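Local atomic coordinates of probable 2-phosphosulfolactate phosphatase (Clostridium acetobutylicum, PDB entry 1VR0), a protein that probably catalyses the magnesium-dependent hydrolysis of (2R)-O-phospho-3-sulfolactate, releasing (2R)-3-sulfolactate and inorganic phosphate. Residues V29-V35 / T126-L131; I46-N51 / V235-P239; V58-T62 / T118-K122; S134-E139 / C170-I174; I175-M179 / A194-Y198. All coordinates share one frame; numbering follows the deposited sequence.

The five contacts show how one chain builds two sheets and the helices around them. Interaction 1 pairs strands of the larger, seven-stranded sheet, and interaction 3 sets strand 56-59 of the smaller parallel sheet against helix 117-123. Interaction 2 lies about 17 Å from interaction 3, centre to centre, and touches it through Ile46 and Ile121. It also meets interaction 4, with Val235 N and Leu136 O 2.9 Å apart, and interaction 1, with Leu131 CD2 3.9 Å from Val238 CG1. Interactions 4 and 5 share helix 165-181, their centres about 9 Å apart. The bound sulfolactate lies about 9 Å from the side chain of Thr118, and the magnesium ion about 9 Å from that of Cys170.

Interaction 1: V29-V35 / T126-L131; sequences VKNKTAV and TARDIL
Thr33, Ala34 and Val35 run alongside Asp129, Ile130 and Leu131 as neighbouring parallel strands in the seven-stranded mixed sheet. Two short bonds tie the pair: Ala34 N gives its proton to Asp129 O at 2.8 Å, and Leu131 N gives its own to Ala34 O at 2.7 Å. On the face that carries Thr33, Val35 and Leu131, the methyl CD1 of Leu131 reaches Thr33 CG2 (3.8 Å) and, less closely, Val35 CG2. Thr33 offers that methyl because chi1 of -65° turns CG2 away from its own backbone N. On the other face the methyl groups of Ala34 and Ala127 meet, CB to CB, at 3.7 Å.

Further back the pairing passes into a type II turn from Val29 to Lys32. Lys32 O accepts a nearly straight bond from Asp129 N and a weak one from Arg128 N, while Asn31 N reaches Thr126 O. Asn31 O lies over one face of the Arg128 guanidinium, offset toward its rim, and also accepts a bond from Asn150 ND2. Strand 152-156 flanks strand 33-37 on its far side. A single water joins the two polar side chains, donating to Thr33 OG1 (2.7 Å) and to Asp129 OD2 (2.6 Å).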
# COMPACT_ATOMS: atom_id res chain seq x y z
N VAL A 29 7.96 -9.94 7.75
CA VAL A 29 7.97 -11.24 7.10
C VAL A 29 8.48 -12.35 8.03
O VAL A 29 7.91 -13.43 8.04
CB VAL A 29 8.77 -11.14 5.79
CG1 VAL A 29 9.39 -12.41 5.42
CG2 VAL A 29 7.84 -10.76 4.68
N LYS A 30 9.50 -12.08 8.85
CA LYS A 30 10.17 -13.15 9.56
C LYS A 30 9.21 -13.96 10.46
O LYS A 30 8.29 -13.42 11.05
CB LYS A 30 11.42 -12.68 10.31
CG LYS A 30 11.20 -11.44 11.12
CD LYS A 30 12.22 -11.34 12.25
CE LYS A 30 11.95 -10.12 13.16
NZ LYS A 30 12.88 -10.35 14.27
N ASN A 31 9.42 -15.28 10.45
CA ASN A 31 8.67 -16.28 11.22
C ASN A 31 7.19 -16.41 10.91
O ASN A 31 6.49 -17.16 11.58
CB ASN A 31 8.90 -16.11 12.72
CG ASN A 31 10.36 -15.81 13.07
OD1 ASN A 31 11.27 -16.45 12.54
ND2 ASN A 31 10.58 -14.83 13.95
N LYS A 32 6.71 -15.73 9.87
CA LYS A 32 5.31 -15.81 9.49
C LYS A 32 5.05 -16.82 8.37
O LYS A 32 5.96 -17.40 7.82
CB LYS A 32 4.80 -14.42 9.07
CG LYS A 32 4.81 -13.46 10.22
CD LYS A 32 4.28 -12.13 9.85
CE LYS A 32 4.07 -11.26 11.09
NZ LYS A 32 3.05 -10.22 10.72
N THR A 33 3.79 -17.04 8.05
CA THR A 33 3.43 -17.71 6.81
C THR A 33 3.40 -16.60 5.76
O THR A 33 2.54 -15.72 5.82
CB THR A 33 2.04 -18.39 6.91
OG1 THR A 33 2.08 -19.44 7.87
CG2 THR A 33 1.62 -18.98 5.61
N ALA A 34 4.35 -16.61 4.83
CA ALA A 34 4.36 -15.63 3.73
C ALA A 34 3.74 -16.23 2.47
O ALA A 34 4.07 -17.33 2.08
CB ALA A 34 5.75 -15.15 3.43
N VAL A 35 2.84 -15.49 1.84
CA VAL A 35 2.23 -15.94 0.62
C VAL A 35 2.65 -14.98 -0.49
O VAL A 35 2.31 -13.81 -0.45
CB VAL A 35 0.71 -15.94 0.76
CG1 VAL A 35 0.05 -16.33 -0.56
CG2 VAL A 35 0.27 -16.86 1.91
N THR A 126 13.06 -14.90 5.13
CA THR A 126 13.07 -15.06 6.58
C THR A 126 11.77 -15.60 7.15
O THR A 126 11.67 -15.77 8.38
CB THR A 126 13.42 -13.73 7.28
OG1 THR A 126 12.56 -12.68 6.76
CG2 THR A 126 14.89 -13.39 7.03
N ALA A 127 10.76 -15.83 6.30
CA ALA A 127 9.47 -16.32 6.77
C ALA A 127 9.62 -17.75 7.24
O ALA A 127 10.52 -18.45 6.78
CB ALA A 127 8.44 -16.24 5.67
N ARG A 128 8.73 -18.20 8.13
CA ARG A 128 8.73 -19.60 8.51
C ARG A 128 8.35 -20.51 7.33
O ARG A 128 8.95 -21.57 7.14
CB ARG A 128 7.78 -19.86 9.67
CG ARG A 128 7.86 -21.30 10.21
CD ARG A 128 6.79 -21.56 11.21
NE ARG A 128 7.04 -20.85 12.46
CZ ARG A 128 6.16 -20.72 13.44
NH1 ARG A 128 4.94 -21.25 13.34
NH2 ARG A 128 6.50 -20.05 14.53
N ASP A 129 7.32 -20.12 6.58
CA ASP A 129 6.89 -20.85 5.40
C ASP A 129 6.64 -19.87 4.31
O ASP A 129 5.90 -18.93 4.54
CB ASP A 129 5.58 -21.59 5.67
CG ASP A 129 5.76 -22.73 6.66
OD1 ASP A 129 6.37 -23.74 6.27
OD2 ASP A 129 5.28 -22.62 7.83
N ILE A 130 7.24 -20.08 3.14
CA ILE A 130 6.91 -19.29 1.95
C ILE A 130 6.01 -20.09 1.00
O ILE A 130 6.45 -21.05 0.38
CB ILE A 130 8.15 -18.85 1.15
CG1 ILE A 130 9.08 -17.98 1.99
CG2 ILE A 130 7.69 -18.09 -0.13
CD1 ILE A 130 10.15 -18.73 2.66
N LEU A 131 4.77 -19.65 0.85
CA LEU A 131 3.82 -20.27 -0.06
C LEU A 131 3.71 -19.52 -1.36
O LEU A 131 3.89 -18.32 -1.41
CB LEU A 131 2.43 -20.30 0.57
CG LEU A 131 2.33 -20.97 1.94
CD1 LEU A 131 0.88 -20.94 2.43
CD2 LEU A 131 2.85 -22.42 1.92
O HOH W 1 4.12 -20.66 9.10

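Interaction 2: I46-N51 / V235-P239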
# COMPACT_ATOMS: atom_id res chain seq x y z
N ILE A 46 4.51 -20.79 -11.92
CA ILE A 46 5.03 -21.74 -10.95
C ILE A 46 3.96 -22.76 -10.53
O ILE A 46 4.21 -23.96 -10.52
CB ILE A 46 5.59 -21.02 -9.73
CG1 ILE A 46 6.86 -20.28 -10.12
CG2 ILE A 46 5.90 -22.02 -8.61
CD1 ILE A 46 7.09 -19.04 -9.34
N THR A 47 2.77 -22.26 -10.20
CA THR A 47 1.67 -23.07 -9.78
C THR A 47 1.27 -24.10 -10.85
O THR A 47 1.05 -25.27 -10.56
CB THR A 47 0.46 -22.16 -9.46
OG1 THR A 47 0.77 -21.33 -8.35
CG2 THR A 47 -0.78 -23.00 -9.11
N THR A 48 1.18 -23.65 -12.10
CA THR A 48 0.79 -24.49 -13.20
C THR A 48 1.86 -25.57 -13.47
O THR A 48 1.56 -26.78 -13.59
CB THR A 48 0.52 -23.62 -14.44
OG1 THR A 48 -0.59 -22.75 -14.18
CG2 THR A 48 0.20 -24.47 -15.67
N ALA A 49 3.10 -25.15 -13.55
CA ALA A 49 4.18 -26.03 -13.87
C ALA A 49 4.27 -27.19 -12.88
O ALA A 49 4.36 -28.36 -13.29
CB ALA A 49 5.46 -25.26 -13.89
N LEU A 50 4.24 -26.85 -11.59
CA LEU A 50 4.33 -27.84 -10.53
C LEU A 50 3.13 -28.79 -10.49
O LEU A 50 3.30 -29.98 -10.30
CB LEU A 50 4.53 -27.14 -9.18
CG LEU A 50 6.01 -26.78 -9.05
CD1 LEU A 50 6.22 -25.62 -8.20
CD2 LEU A 50 6.79 -27.98 -8.52
N ASN A 51 1.95 -28.24 -10.73
CA ASN A 51 0.75 -29.02 -10.91
C ASN A 51 0.83 -29.99 -12.10
O ASN A 51 0.19 -31.01 -12.08
CB ASN A 51 -0.44 -28.08 -11.14
CG ASN A 51 -1.76 -28.81 -11.08
OD1 ASN A 51 -2.09 -29.43 -10.08
ND2 ASN A 51 -2.52 -28.73 -12.16
N VAL A 235 -6.18 -25.35 -9.49
CA VAL A 235 -5.03 -26.10 -8.99
C VAL A 235 -5.16 -26.30 -7.48
O VAL A 235 -5.45 -25.35 -6.76
CB VAL A 235 -3.72 -25.37 -9.37
CG1 VAL A 235 -2.52 -26.02 -8.68
CG2 VAL A 235 -3.57 -25.34 -10.92
N LYS A 236 -5.00 -27.55 -7.03
CA LYS A 236 -5.15 -27.93 -5.60
C LYS A 236 -3.82 -28.02 -4.87
O LYS A 236 -3.75 -28.41 -3.72
CB LYS A 236 -5.86 -29.28 -5.48
CG LYS A 236 -7.20 -29.40 -6.24
CD LYS A 236 -8.16 -28.23 -5.95
CE LYS A 236 -9.42 -28.33 -6.87
NZ LYS A 236 -10.42 -27.29 -6.51
N LEU A 237 -2.77 -27.61 -5.55
CA LEU A 237 -1.41 -27.70 -5.05
C LEU A 237 -0.96 -26.35 -4.50
O LEU A 237 -1.29 -25.29 -5.07
CB LEU A 237 -0.53 -28.01 -6.25
CG LEU A 237 0.62 -28.93 -6.03
CD1 LEU A 237 0.09 -30.34 -5.90
CD2 LEU A 237 1.53 -28.75 -7.23
N VAL A 238 -0.18 -26.38 -3.41
CA VAL A 238 0.41 -25.18 -2.87
C VAL A 238 1.91 -25.26 -2.87
O VAL A 238 2.51 -25.72 -1.92
CB VAL A 238 -0.05 -24.93 -1.45
CG1 VAL A 238 0.54 -23.63 -0.94
CG2 VAL A 238 -1.58 -24.89 -1.40
N PRO A 239 2.55 -24.75 -3.92
CA PRO A 239 4.00 -24.81 -3.93
C PRO A 239 4.62 -24.04 -2.78
O PRO A 239 4.06 -23.08 -2.26
CB PRO A 239 4.39 -24.15 -5.25
CG PRO A 239 3.16 -24.13 -6.07
CD PRO A 239 2.02 -24.07 -5.11
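Thr47 OG1 is gripped within its own helix by the carbonyl oxygen of Thr43 and has a weak hydrogen bond with Ser134 OG, so the hydroxyl is occupied and the methyl does the work across this contact. CG2, placed anti to the backbone N by a chi1 of -65°, comes within 3.5 Å of Val235 CG1, the two side chains meeting at a slant. Val235 is also met head-on by Asn51, one turn further along the helix. The amide of Asn51 spans the fork of the valine: OD1 is 3.7 Å from CG1, and ND2 is 3.8 Å from CG2. A chi1 of -169° throws the CG of Asn51 out toward the valine.

The arrangement illustrates how an irregular segment can pack on a helix through side chains, with no hydrogen bond between the two: residues 235-239, leading into strand 240-242, lie along helix 42-51 and turn alternate side chains, Val235, Leu237 and Pro239, toward it. Leu237 puts its CD2 methyl against the helix backbone, 3.6 Å from Asn51 N, and close to Leu50 CB as well. Pro239 fills in at the other end, its ring carbon CB lying 3.8 Å from Leu50 CD1 and its CG near Thr47 CA. The backbone of the irregular segment finds its polar partners elsewhere: Val235 bonds with Leu136, Leu237 O accepts from Asn137 ND2, and Pro239 bonds with Ile132 of strand 129-133. Ile246 of the last strand touches Ile46, Leu50 and Pro239 together.

Interaction 3: V58-T62 / T118-K122; sequences VPVLT and TRAIK
The pyrrolidine ring of Pro59 is turned toward helix 117-123 and meets it through two neighbouring ring carbons: CB lies 4.1 Å from Thr118 CG2, and CG lies 4.2 Å from Ile121 CG2. Tyr241 of strand 240-242 touches both Pro59 and Ile121, so a residue of the larger sheet joins the same apolar patch. Pro59 O is 3.7 Å from Lys122 CE; the amine beyond it is hydrogen-bonded to Tyr241 OH.

Strand 56-59 is an outer strand, within this chain, of the three-stranded parallel sheet, and the helix it packs against follows the central strand 109-113. The link from that strand to the helix contains Thr115 and Asn116, which line the sulfolactate pocket. Thr118 OG1 faces back toward this link: it accepts from Thr114 N, and its approach to Val60 O at 3.3 Å is weak and unsettled. A chi1 of 64° sets this hydroxyl between the backbone N and the carbonyl carbon of Thr118, facing Val60 O, and leaves CG2 for Pro59. Val60 O has another partner in Thr113 OG1.

Beyond the strand, Leu61 reaches over the helix surface. Its CD2 methyl lies 3.7 Å from Arg119 CA and equally far from Thr118 O and Lys122 CG, settling over one turn of the helix. Arg119 sends its guanidinium elsewhere, to a salt bridge with Asp22.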
# COMPACT_ATOMS: atom_id res chain seq x y z
N VAL A 58 13.44 -23.44 -9.55
CA VAL A 58 14.51 -22.69 -8.89
C VAL A 58 14.46 -21.23 -9.38
O VAL A 58 14.90 -20.94 -10.49
CB VAL A 58 15.87 -23.26 -9.25
CG1 VAL A 58 16.98 -22.46 -8.54
CG2 VAL A 58 15.95 -24.73 -8.95
N PRO A 59 13.92 -20.31 -8.56
CA PRO A 59 13.88 -18.90 -8.88
C PRO A 59 15.22 -18.20 -8.64
O PRO A 59 15.85 -18.39 -7.61
CB PRO A 59 12.82 -18.36 -7.93
CG PRO A 59 12.88 -19.21 -6.79
CD PRO A 59 13.28 -20.56 -7.26
N VAL A 60 15.66 -17.40 -9.60
CA VAL A 60 16.88 -16.63 -9.49
C VAL A 60 16.65 -15.17 -9.93
O VAL A 60 15.64 -14.83 -10.57
CB VAL A 60 18.02 -17.26 -10.28
CG1 VAL A 60 18.25 -18.70 -9.81
CG2 VAL A 60 17.78 -17.20 -11.78
N LEU A 61 17.59 -14.30 -9.59
CA LEU A 61 17.43 -12.87 -9.83
C LEU A 61 18.04 -12.42 -11.16
O LEU A 61 17.59 -11.45 -11.75
CB LEU A 61 17.97 -12.07 -8.63
CG LEU A 61 17.25 -12.28 -7.28
CD1 LEU A 61 17.72 -11.29 -6.25
CD2 LEU A 61 15.70 -12.26 -7.35
N THR A 62 19.06 -13.11 -11.65
CA THR A 62 19.70 -12.64 -12.88
C THR A 62 19.77 -13.73 -13.90
O THR A 62 19.79 -14.92 -13.57
CB THR A 62 21.13 -12.08 -12.63
OG1 THR A 62 22.06 -13.14 -12.35
CG2 THR A 62 21.11 -11.12 -11.49
N THR A 118 9.97 -13.35 -8.92
CA THR A 118 11.17 -14.00 -8.40
C THR A 118 11.89 -13.16 -7.34
O THR A 118 12.45 -13.72 -6.38
CB THR A 118 12.15 -14.45 -9.57
OG1 THR A 118 12.66 -13.34 -10.35
CG2 THR A 118 11.43 -15.46 -10.48
N ARG A 119 11.83 -11.83 -7.49
CA ARG A 119 12.34 -10.87 -6.47
C ARG A 119 11.55 -10.97 -5.13
O ARG A 119 12.13 -10.97 -4.03
CB ARG A 119 12.24 -9.44 -7.04
CG ARG A 119 13.00 -9.23 -8.40
CD ARG A 119 12.88 -7.77 -9.00
NE ARG A 119 12.82 -6.74 -7.94
CZ ARG A 119 11.85 -5.84 -7.75
NH1 ARG A 119 10.79 -5.70 -8.57
NH2 ARG A 119 11.95 -5.02 -6.73
N ALA A 120 10.22 -11.02 -5.24
CA ALA A 120 9.36 -11.14 -4.07
C ALA A 120 9.62 -12.46 -3.30
O ALA A 120 9.57 -12.50 -2.05
CB ALA A 120 7.90 -11.07 -4.50
N ILE A 121 9.90 -13.54 -4.04
CA ILE A 121 10.14 -14.85 -3.43
C ILE A 121 11.43 -14.79 -2.60
O ILE A 121 11.42 -15.02 -1.40
CB ILE A 121 10.16 -16.00 -4.49
CG1 ILE A 121 8.77 -16.17 -5.10
CG2 ILE A 121 10.53 -17.32 -3.83
CD1 ILE A 121 8.74 -16.96 -6.43
N LYS A 122 12.51 -14.41 -3.23
CA LYS A 122 13.77 -14.19 -2.52
C LYS A 122 13.64 -13.22 -1.36
O LYS A 122 14.27 -13.42 -0.34
CB LYS A 122 14.85 -13.70 -3.51
CG LYS A 122 15.20 -14.71 -4.63
CD LYS A 122 15.67 -16.07 -4.06
CE LYS A 122 16.99 -16.55 -4.67
NZ LYS A 122 17.68 -17.44 -3.67

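Interaction 4: S134-E139 / C170-I174; sequences SVLNGE and CSGYI
Cys170 SG lies close against the backbone at Ser134 and Val135, 3.5 Å from Val135 N, and forms the tight, buried end of this contact. The sulfur gets there by standing anti to its own backbone N, at a chi1 of -176°, and it also meets Val135 CG2 at 3.7 Å. One turn along helix 165-181, the Tyr173 ring presents CE2 to Val135 O, 3.6 Å away and near the ring plane. Gly138 completes the dense part: with no side chain in the way, its CA lies 3.8 Å from Tyr173 CE2 and 3.9 Å from Ile174 CG1. Here the type I turn from Val135 to Gly138 leads into helix 138-148, and the start of that helix packs on the flank of helix 165-181, which carries the magnesium ligand Asp167.

Toward Glu139, which is partly exposed, the contact thins to a single touch. Glu139 crosses the tip of Tyr173 at about a right angle, its CG 3.6 Å from the OH, with carboxylate and ring planes 86° apart. The carboxylate OE1 forms a salt bridge with Arg181. Across the two segments the chemistry is therefore van der Waals packing, in which a sulfur and a ring edge lie against backbone polar atoms, while the glutamate charge is balanced from outside and probably remains ionised.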
# COMPACT_ATOMS: atom_id res chain seq x y z
N SER A 134 -1.80 -17.78 -6.17
CA SER A 134 -2.32 -17.24 -7.42
C SER A 134 -3.81 -17.41 -7.35
O SER A 134 -4.32 -18.09 -6.43
CB SER A 134 -1.75 -18.02 -8.60
OG SER A 134 -2.14 -19.41 -8.57
N VAL A 135 -4.52 -16.88 -8.33
CA VAL A 135 -5.97 -17.16 -8.42
C VAL A 135 -6.22 -18.65 -8.59
O VAL A 135 -7.17 -19.20 -8.03
CB VAL A 135 -6.64 -16.37 -9.59
CG1 VAL A 135 -8.15 -16.59 -9.62
CG2 VAL A 135 -6.39 -14.91 -9.43
N LEU A 136 -5.36 -19.29 -9.36
CA LEU A 136 -5.53 -20.70 -9.73
C LEU A 136 -5.55 -21.62 -8.52
O LEU A 136 -6.26 -22.60 -8.53
CB LEU A 136 -4.40 -21.14 -10.65
CG LEU A 136 -4.22 -20.38 -11.95
CD1 LEU A 136 -2.81 -20.61 -12.48
CD2 LEU A 136 -5.29 -20.80 -12.92
N ASN A 137 -4.74 -21.32 -7.50
CA ASN A 137 -4.69 -22.16 -6.29
C ASN A 137 -5.10 -21.44 -5.01
O ASN A 137 -4.75 -21.86 -3.91
CB ASN A 137 -3.32 -22.83 -6.14
CG ASN A 137 -2.22 -21.87 -5.76
OD1 ASN A 137 -2.38 -20.66 -5.85
ND2 ASN A 137 -1.10 -22.40 -5.31
N GLY A 138 -5.89 -20.38 -5.16
CA GLY A 138 -6.32 -19.55 -4.03
C GLY A 138 -6.97 -20.31 -2.90
O GLY A 138 -6.55 -20.19 -1.77
N GLU A 139 -7.97 -21.13 -3.22
CA GLU A 139 -8.64 -21.92 -2.20
C GLU A 139 -7.65 -22.84 -1.47
O GLU A 139 -7.65 -22.94 -0.23
CB GLU A 139 -9.78 -22.76 -2.80
CG GLU A 139 -10.97 -21.97 -3.33
CD GLU A 139 -11.98 -21.53 -2.25
OE1 GLU A 139 -11.83 -21.88 -1.07
OE2 GLU A 139 -12.95 -20.82 -2.57
N CYS A 170 -6.07 -10.35 -5.99
CA CYS A 170 -5.78 -11.75 -5.79
C CYS A 170 -5.51 -12.00 -4.32
O CYS A 170 -5.99 -12.99 -3.79
CB CYS A 170 -4.58 -12.16 -6.62
SG CYS A 170 -4.25 -13.94 -6.51
N SER A 171 -4.79 -11.09 -3.65
CA SER A 171 -4.64 -11.16 -2.19
C SER A 171 -5.98 -11.19 -1.49
O SER A 171 -6.20 -11.97 -0.59
CB SER A 171 -3.90 -9.97 -1.64
OG SER A 171 -2.63 -9.82 -2.25
N GLY A 172 -6.87 -10.31 -1.92
CA GLY A 172 -8.21 -10.22 -1.38
C GLY A 172 -9.00 -11.50 -1.53
O GLY A 172 -9.71 -11.89 -0.61
N TYR A 173 -8.90 -12.12 -2.69
CA TYR A 173 -9.58 -13.38 -2.93
C TYR A 173 -9.12 -14.43 -1.95
O TYR A 173 -9.95 -15.18 -1.39
CB TYR A 173 -9.29 -13.84 -4.36
CG TYR A 173 -9.66 -15.25 -4.66
CD1 TYR A 173 -10.94 -15.73 -4.40
CD2 TYR A 173 -8.74 -16.11 -5.26
CE1 TYR A 173 -11.28 -17.03 -4.74
CE2 TYR A 173 -9.08 -17.40 -5.59
CZ TYR A 173 -10.33 -17.86 -5.32
OH TYR A 173 -10.64 -19.18 -5.66
N ILE A 174 -7.81 -14.48 -1.74
CA ILE A 174 -7.23 -15.50 -0.88
C ILE A 174 -7.62 -15.25 0.58
O ILE A 174 -7.97 -16.18 1.30
CB ILE A 174 -5.72 -15.55 -1.11
CG1 ILE A 174 -5.46 -16.11 -2.52
CG2 ILE A 174 -5.03 -16.41 -0.06
CD1 ILE A 174 -4.04 -16.25 -2.93

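Interaction 5: I175-M179 / A194-Y198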
# COMPACT_ATOMS: atom_id res chain seq x y z
N ILE A 175 -7.57 -13.99 1.00
CA ILE A 175 -7.97 -13.60 2.34
C ILE A 175 -9.44 -14.01 2.53
O ILE A 175 -9.81 -14.58 3.54
CB ILE A 175 -7.77 -12.10 2.53
CG1 ILE A 175 -6.27 -11.81 2.60
CG2 ILE A 175 -8.48 -11.59 3.78
CD1 ILE A 175 -5.92 -10.34 2.38
N ASN A 176 -10.26 -13.76 1.53
CA ASN A 176 -11.65 -14.13 1.59
C ASN A 176 -11.84 -15.61 1.80
O ASN A 176 -12.73 -16.01 2.52
CB ASN A 176 -12.38 -13.71 0.32
CG ASN A 176 -13.86 -13.60 0.54
OD1 ASN A 176 -14.62 -14.48 0.20
ND2 ASN A 176 -14.26 -12.53 1.19
N CYS A 177 -11.03 -16.41 1.13
CA CYS A 177 -11.08 -17.86 1.24
C CYS A 177 -10.65 -18.34 2.62
O CYS A 177 -11.14 -19.37 3.12
CB CYS A 177 -10.16 -18.49 0.19
SG CYS A 177 -10.70 -18.35 -1.55
N VAL A 178 -9.71 -17.62 3.22
CA VAL A 178 -9.31 -17.89 4.58
C VAL A 178 -10.49 -17.61 5.51
O VAL A 178 -10.77 -18.39 6.41
CB VAL A 178 -8.08 -17.08 5.02
CG1 VAL A 178 -7.86 -17.19 6.54
CG2 VAL A 178 -6.85 -17.55 4.28
N MSE A 179 -11.19 -16.51 5.26
CA MSE A 179 -12.34 -16.13 6.06
C MSE A 179 -13.49 -17.12 5.93
O MSE A 179 -14.20 -17.35 6.89
CB MSE A 179 -12.85 -14.77 5.65
CG MSE A 179 -11.83 -13.67 5.86
SE MSE A 179 -12.57 -11.86 5.38
CE MSE A 179 -13.86 -12.02 7.19
N ALA A 194 -7.86 -4.97 0.59
CA ALA A 194 -7.78 -5.96 -0.49
C ALA A 194 -9.02 -6.83 -0.51
O ALA A 194 -9.63 -7.02 -1.56
CB ALA A 194 -6.57 -6.82 -0.33
N GLN A 195 -9.40 -7.36 0.64
CA GLN A 195 -10.56 -8.22 0.72
C GLN A 195 -11.82 -7.48 0.25
O GLN A 195 -12.66 -8.05 -0.42
CB GLN A 195 -10.70 -8.73 2.17
CG GLN A 195 -11.71 -9.84 2.36
CD GLN A 195 -13.10 -9.34 2.56
OE1 GLN A 195 -13.30 -8.20 3.03
NE2 GLN A 195 -14.10 -10.14 2.14
N TYR A 196 -11.90 -6.20 0.59
CA TYR A 196 -13.02 -5.35 0.19
C TYR A 196 -13.11 -5.22 -1.31
O TYR A 196 -14.22 -5.34 -1.89
CB TYR A 196 -12.91 -3.96 0.81
CG TYR A 196 -13.93 -3.01 0.23
CD1 TYR A 196 -15.28 -3.13 0.55
CD2 TYR A 196 -13.55 -2.01 -0.68
CE1 TYR A 196 -16.23 -2.27 -0.01
CE2 TYR A 196 -14.49 -1.15 -1.24
CZ TYR A 196 -15.83 -1.29 -0.90
OH TYR A 196 -16.78 -0.44 -1.47
N VAL A 197 -11.95 -4.97 -1.94
CA VAL A 197 -11.86 -4.83 -3.39
C VAL A 197 -12.30 -6.13 -4.06
O VAL A 197 -13.07 -6.11 -5.05
CB VAL A 197 -10.43 -4.47 -3.83
CG1 VAL A 197 -10.28 -4.53 -5.36
CG2 VAL A 197 -10.05 -3.10 -3.34
N TYR A 198 -11.81 -7.25 -3.52
CA TYR A 198 -12.21 -8.56 -4.05
C TYR A 198 -13.71 -8.78 -3.86
O TYR A 198 -14.43 -9.07 -4.81
CB TYR A 198 -11.45 -9.72 -3.41
CG TYR A 198 -12.13 -11.00 -3.73
CD1 TYR A 198 -12.00 -11.56 -5.00
CD2 TYR A 198 -13.03 -11.61 -2.82
CE1 TYR A 198 -12.69 -12.71 -5.35
CE2 TYR A 198 -13.72 -12.78 -3.17
CZ TYR A 198 -13.53 -13.32 -4.44
OH TYR A 198 -14.18 -14.47 -4.86
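Asn176 and Gln195 project toward each other where helix 165-181 and helix 189-199 cross almost perpendicularly, the short segments at -91° with axes 10.1 Å apart. Their CA atoms are 6.1 Å from one another, and both side chains start anti to the backbone N. The glutamine then bends at chi2, and the two amide planes end nearly coplanar, 9° apart. The amide ends come very close, but the orientation of both groups in the model is doubtful, and with an amide turned back the approach may be a hydrogen bond.

Around this pair the neighbours come in at different angles. Tyr198 meets Asn176 crosswise, its ring plane tilted 50° to the amide, with CD2 lying 3.8 Å from Asn176 CB. The phenol oxygen of Tyr198 is hydrogen-bonded to Lys232 NZ, and its ring also meets that of Tyr173. Ile175 slants across the aliphatic part of the glutamine, CG2 to Gln195 CG at 3.9 Å. Tyr196, pointing away from the crossing, bonds through its OH to Thr200 OG1 of the second subunit, so helix 189-199 also takes part in the dimer interface. Selenomethionine Met179 closes over Gln195 at about a right angle, its chain extended as far as the selenium, which puts SE 3.7 Å from Gln195 CG.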